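PDB 2I14: nicotinate-nucleotide pyrophosphorylase from Pyrococcus furiosus, which probably catalyses the ATP-coupled transfer of a phosphoribosyl group from phosphoribosyl pyrophosphate to nicotinate, an entry step into NAD biosynthesis. Local coordinates for residues Lys129-Ile142 with Asp154-Gly167. Residues are numbered along the deposited sequence; the frame is centred on the assembly and turned at random.
Sequences KIAAKFKPVYSFGI and DRAAFIGGCDGVSG. With PCP (1-alpha-pyrophosphoryl-2-alpha,3-alpha-dihydroxy-4-beta-cyclopentane-methanol-5-phosphate), chain I.
Lys129 reaches Asp163 by setting CG anti to its backbone N (chi1 -172°), bending once at chi2 (59°) and then running fully extended past the carbonyl oxygen of Gly161, which lies 3.4 Å from CD. Its NZ meets Asp163 OD1 at 2.8 Å on the syn side, close to the carboxylate plane, forming a salt bridge. The same OD1 accepts Val137 N at 2.9 Å, from above that plane, and a water joins Lys129 NZ to Asp163 OD2. NZ also donates to Phe134 O from above its carbonyl plane, tying the turn after helix 108-131 to the ion pair. With an alanine here instead of Lys129, the Asp163 carboxylate would probably lose its salt-bridge partner, Arg381 making only a long, weak ion pair with it, and Phe134 O this donor. Val137 O in turn receives Asp163 N, and beyond it the parallel pairing of strands 137-139 and 164-165 continues with Ser139 N to Gly164 O (3.0 Å) and Ser166 N to Ser139 O. These strands and the intervening helix 150-159 form a beta-alpha-beta unit of the TIM-barrel-like C-terminal domain; strand 291-294 pairs with the other edge of 137-139. The unit illustrates how polar groups can fasten a helix to its sheet: Ser139 OG, anti to the backbone N (chi1 179°), donates to Asp154 OD1 at 3.0 Å, while Ala157 CB packs 3.4 Å from that hydroxyl. Ile142 CG2 lies against the Asp154 carboxylate, crossing it at about a right angle, and OD2 also takes a weak bond from Gly167 N. On the sheet's opposite face, Tyr138 presents its ring edge to Gly164, with CE2 3.5 Å from Asp163 CB. Just past the strand end, Phe140 CD1 touches Ser166 CB, and CD2 lies 3.2 Å from O3 of the bound phosphoribosyl pyrophosphate analogue.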
# COMPACT_ATOMS: atom_id res chain seq x y z
N LYS A 129 -28.53 3.75 7.66
CA LYS A 129 -29.62 4.64 7.34
C LYS A 129 -29.00 5.82 6.61
O LYS A 129 -29.34 6.12 5.46
CB LYS A 129 -30.32 5.09 8.64
CG LYS A 129 -31.61 5.89 8.43
CD LYS A 129 -32.64 5.09 7.64
CE LYS A 129 -33.91 5.90 7.38
NZ LYS A 129 -34.95 5.11 6.64
N ILE A 130 -28.06 6.49 7.27
CA ILE A 130 -27.39 7.64 6.69
C ILE A 130 -26.85 7.30 5.31
O ILE A 130 -27.16 7.97 4.35
CB ILE A 130 -26.25 8.14 7.61
CG1 ILE A 130 -26.85 8.67 8.91
CG2 ILE A 130 -25.43 9.20 6.91
CD1 ILE A 130 -25.81 9.19 9.87
N ALA A 131 -26.06 6.24 5.21
CA ALA A 131 -25.50 5.87 3.92
C ALA A 131 -26.56 5.66 2.83
O ALA A 131 -26.31 5.86 1.64
CB ALA A 131 -24.64 4.63 4.06
N ALA A 132 -27.75 5.26 3.26
CA ALA A 132 -28.84 5.01 2.32
C ALA A 132 -29.67 6.25 2.04
O ALA A 132 -30.76 6.14 1.49
CB ALA A 132 -29.75 3.90 2.85
N LYS A 133 -29.14 7.41 2.40
CA LYS A 133 -29.82 8.70 2.20
C LYS A 133 -31.20 8.60 2.85
O LYS A 133 -32.23 8.92 2.24
CB LYS A 133 -29.98 8.98 0.71
CG LYS A 133 -28.70 8.88 -0.10
CD LYS A 133 -28.00 10.22 -0.26
CE LYS A 133 -27.90 10.64 -1.73
NZ LYS A 133 -27.02 9.76 -2.58
N PHE A 134 -31.21 8.11 4.09
CA PHE A 134 -32.44 7.94 4.86
C PHE A 134 -33.59 7.23 4.16
O PHE A 134 -34.72 7.26 4.64
CB PHE A 134 -32.89 9.27 5.42
CG PHE A 134 -31.95 9.81 6.44
CD1 PHE A 134 -32.15 9.54 7.79
CD2 PHE A 134 -30.81 10.52 6.06
CE1 PHE A 134 -31.23 9.97 8.75
CE2 PHE A 134 -29.87 10.96 7.01
CZ PHE A 134 -30.08 10.69 8.35
N LYS A 135 -33.31 6.57 3.03
CA LYS A 135 -34.34 5.82 2.34
C LYS A 135 -34.79 4.67 3.25
O LYS A 135 -34.26 4.48 4.35
CB LYS A 135 -33.79 5.28 1.04
CG LYS A 135 -33.76 6.31 -0.08
CD LYS A 135 -32.58 6.07 -1.00
CE LYS A 135 -32.87 6.50 -2.41
NZ LYS A 135 -33.86 5.56 -2.98
N PRO A 136 -35.80 3.90 2.83
CA PRO A 136 -36.16 2.82 3.76
C PRO A 136 -35.16 1.66 3.84
O PRO A 136 -34.54 1.27 2.84
CB PRO A 136 -37.55 2.39 3.26
CG PRO A 136 -37.52 2.74 1.79
CD PRO A 136 -36.82 4.08 1.78
N VAL A 137 -35.01 1.12 5.04
CA VAL A 137 -34.10 0.00 5.31
C VAL A 137 -34.76 -0.96 6.29
O VAL A 137 -35.20 -0.57 7.37
CB VAL A 137 -32.78 0.50 5.95
CG1 VAL A 137 -31.88 -0.66 6.24
CG2 VAL A 137 -32.10 1.47 5.03
N TYR A 138 -34.79 -2.23 5.93
CA TYR A 138 -35.42 -3.21 6.80
C TYR A 138 -34.46 -4.24 7.35
O TYR A 138 -33.70 -4.86 6.60
CB TYR A 138 -36.57 -3.90 6.06
CG TYR A 138 -37.58 -2.92 5.51
CD1 TYR A 138 -37.60 -2.57 4.16
CD2 TYR A 138 -38.44 -2.26 6.37
CE1 TYR A 138 -38.45 -1.59 3.69
CE2 TYR A 138 -39.29 -1.28 5.91
CZ TYR A 138 -39.30 -0.94 4.58
OH TYR A 138 -40.14 0.08 4.15
N SER A 139 -34.52 -4.43 8.66
CA SER A 139 -33.69 -5.42 9.36
C SER A 139 -34.09 -6.84 8.95
O SER A 139 -35.26 -7.19 8.99
CB SER A 139 -33.83 -5.23 10.88
OG SER A 139 -33.05 -6.17 11.58
N PHE A 140 -33.11 -7.64 8.55
CA PHE A 140 -33.33 -9.01 8.10
C PHE A 140 -32.32 -9.96 8.73
O PHE A 140 -32.36 -11.17 8.47
CB PHE A 140 -33.13 -9.12 6.59
CG PHE A 140 -34.23 -8.53 5.76
CD1 PHE A 140 -35.36 -7.96 6.35
CD2 PHE A 140 -34.15 -8.58 4.36
CE1 PHE A 140 -36.39 -7.46 5.56
CE2 PHE A 140 -35.16 -8.09 3.57
CZ PHE A 140 -36.29 -7.52 4.16
N GLY A 141 -31.42 -9.42 9.54
CA GLY A 141 -30.35 -10.23 10.09
C GLY A 141 -30.47 -11.24 11.21
O GLY A 141 -29.54 -12.01 11.39
N ILE A 142 -31.57 -11.27 11.96
CA ILE A 142 -31.65 -12.20 13.07
C ILE A 142 -31.36 -13.67 12.76
O ILE A 142 -31.19 -14.46 13.68
CB ILE A 142 -33.00 -12.10 13.80
CG1 ILE A 142 -34.14 -12.60 12.91
CG2 ILE A 142 -33.25 -10.66 14.22
CD1 ILE A 142 -35.45 -12.73 13.66
N ASP A 154 -33.80 -6.91 16.64
CA ASP A 154 -34.74 -6.17 15.81
C ASP A 154 -35.17 -4.84 16.47
O ASP A 154 -35.41 -3.84 15.79
CB ASP A 154 -35.97 -7.01 15.48
CG ASP A 154 -35.73 -7.99 14.31
OD1 ASP A 154 -35.02 -7.63 13.34
OD2 ASP A 154 -36.27 -9.13 14.37
N ARG A 155 -35.24 -4.83 17.80
CA ARG A 155 -35.63 -3.62 18.52
C ARG A 155 -34.50 -2.57 18.42
O ARG A 155 -34.75 -1.36 18.47
CB ARG A 155 -35.89 -3.98 19.98
CG ARG A 155 -36.92 -3.10 20.68
CD ARG A 155 -36.34 -1.90 21.39
NE ARG A 155 -36.09 -2.17 22.80
CZ ARG A 155 -35.86 -1.23 23.72
NH1 ARG A 155 -35.86 0.06 23.40
NH2 ARG A 155 -35.63 -1.59 24.97
N ALA A 156 -33.27 -3.05 18.27
CA ALA A 156 -32.11 -2.16 18.15
C ALA A 156 -31.96 -1.65 16.73
O ALA A 156 -31.58 -0.49 16.52
CB ALA A 156 -30.84 -2.91 18.57
N ALA A 157 -32.23 -2.53 15.76
CA ALA A 157 -32.13 -2.16 14.36
C ALA A 157 -33.15 -1.07 14.13
O ALA A 157 -32.94 -0.14 13.34
CB ALA A 157 -32.44 -3.35 13.47
N PHE A 158 -34.26 -1.20 14.85
CA PHE A 158 -35.37 -0.26 14.78
C PHE A 158 -34.92 1.09 15.33
O PHE A 158 -34.74 2.06 14.58
CB PHE A 158 -36.57 -0.80 15.58
CG PHE A 158 -37.87 -0.06 15.33
CD1 PHE A 158 -38.42 -0.02 14.05
CD2 PHE A 158 -38.51 0.61 16.35
CE1 PHE A 158 -39.59 0.68 13.80
CE2 PHE A 158 -39.67 1.31 16.12
CZ PHE A 158 -40.21 1.35 14.85
N ILE A 159 -34.76 1.16 16.65
CA ILE A 159 -34.31 2.38 17.28
C ILE A 159 -33.17 3.00 16.45
O ILE A 159 -32.98 4.21 16.43
CB ILE A 159 -33.79 2.09 18.67
CG1 ILE A 159 -34.91 1.50 19.52
CG2 ILE A 159 -33.22 3.34 19.28
CD1 ILE A 159 -34.47 1.07 20.89
N GLY A 160 -32.42 2.14 15.77
CA GLY A 160 -31.30 2.60 14.96
C GLY A 160 -31.70 3.37 13.72
O GLY A 160 -30.91 4.15 13.20
N GLY A 161 -32.91 3.14 13.24
CA GLY A 161 -33.37 3.85 12.06
C GLY A 161 -34.02 2.94 11.04
O GLY A 161 -34.50 3.41 10.01
N CYS A 162 -34.02 1.64 11.31
CA CYS A 162 -34.63 0.68 10.39
C CYS A 162 -36.12 0.91 10.41
O CYS A 162 -36.74 0.96 11.48
CB CYS A 162 -34.32 -0.76 10.80
SG CYS A 162 -32.73 -1.37 10.22
N ASP A 163 -36.70 1.06 9.22
CA ASP A 163 -38.12 1.30 9.11
C ASP A 163 -38.89 0.09 9.60
O ASP A 163 -39.83 0.21 10.38
CB ASP A 163 -38.50 1.64 7.66
CG ASP A 163 -37.75 2.87 7.13
OD1 ASP A 163 -36.55 2.77 6.84
OD2 ASP A 163 -38.37 3.95 7.02
N GLY A 164 -38.46 -1.10 9.19
CA GLY A 164 -39.18 -2.28 9.62
C GLY A 164 -38.31 -3.42 10.08
O GLY A 164 -37.10 -3.41 9.90
N VAL A 165 -38.95 -4.43 10.64
CA VAL A 165 -38.25 -5.59 11.17
C VAL A 165 -38.80 -6.92 10.68
O VAL A 165 -40.01 -7.14 10.66
CB VAL A 165 -38.29 -5.55 12.70
CG1 VAL A 165 -38.46 -6.93 13.25
CG2 VAL A 165 -37.02 -4.89 13.23
N SER A 166 -37.90 -7.81 10.32
CA SER A 166 -38.24 -9.14 9.82
C SER A 166 -38.82 -10.04 10.92
O SER A 166 -39.75 -10.80 10.69
CB SER A 166 -36.96 -9.76 9.24
OG SER A 166 -37.14 -11.08 8.79
N GLY A 167 -38.27 -9.91 12.11
CA GLY A 167 -38.71 -10.74 13.22
C GLY A 167 -40.11 -10.52 13.73
O GLY A 167 -40.50 -9.39 14.05
C1 PCP I . -30.80 -13.18 2.95
C2 PCP I . -31.33 -13.06 4.39
C3 PCP I . -32.00 -11.66 4.44
C4 PCP I . -31.15 -10.78 3.50
C5 PCP I . -30.71 -11.76 2.48
CP PCP I . -29.96 -10.04 4.20
O1 PCP I . -31.82 -13.84 2.03
O2 PCP I . -32.27 -14.09 4.69
O3 PCP I . -33.35 -11.67 3.94
OP PCP I . -28.95 -10.90 4.84
P PCP I . -27.35 -10.58 4.82
O1P PCP I . -26.86 -10.83 6.20
O2P PCP I . -27.20 -9.15 4.41
O3P PCP I . -26.75 -11.54 3.85
PA PCP I . -31.60 -14.16 0.49
O1A PCP I . -30.32 -14.97 0.38
O2A PCP I . -31.48 -12.81 -0.20
O3A PCP I . -32.89 -14.95 0.11
PB PCP I . -33.83 -15.99 0.78
O1B PCP I . -34.82 -16.56 -0.17
O2B PCP I . -34.61 -15.40 1.85
O3B PCP I . -33.05 -17.12 1.37
O HOH W 1 -37.54 6.36 6.18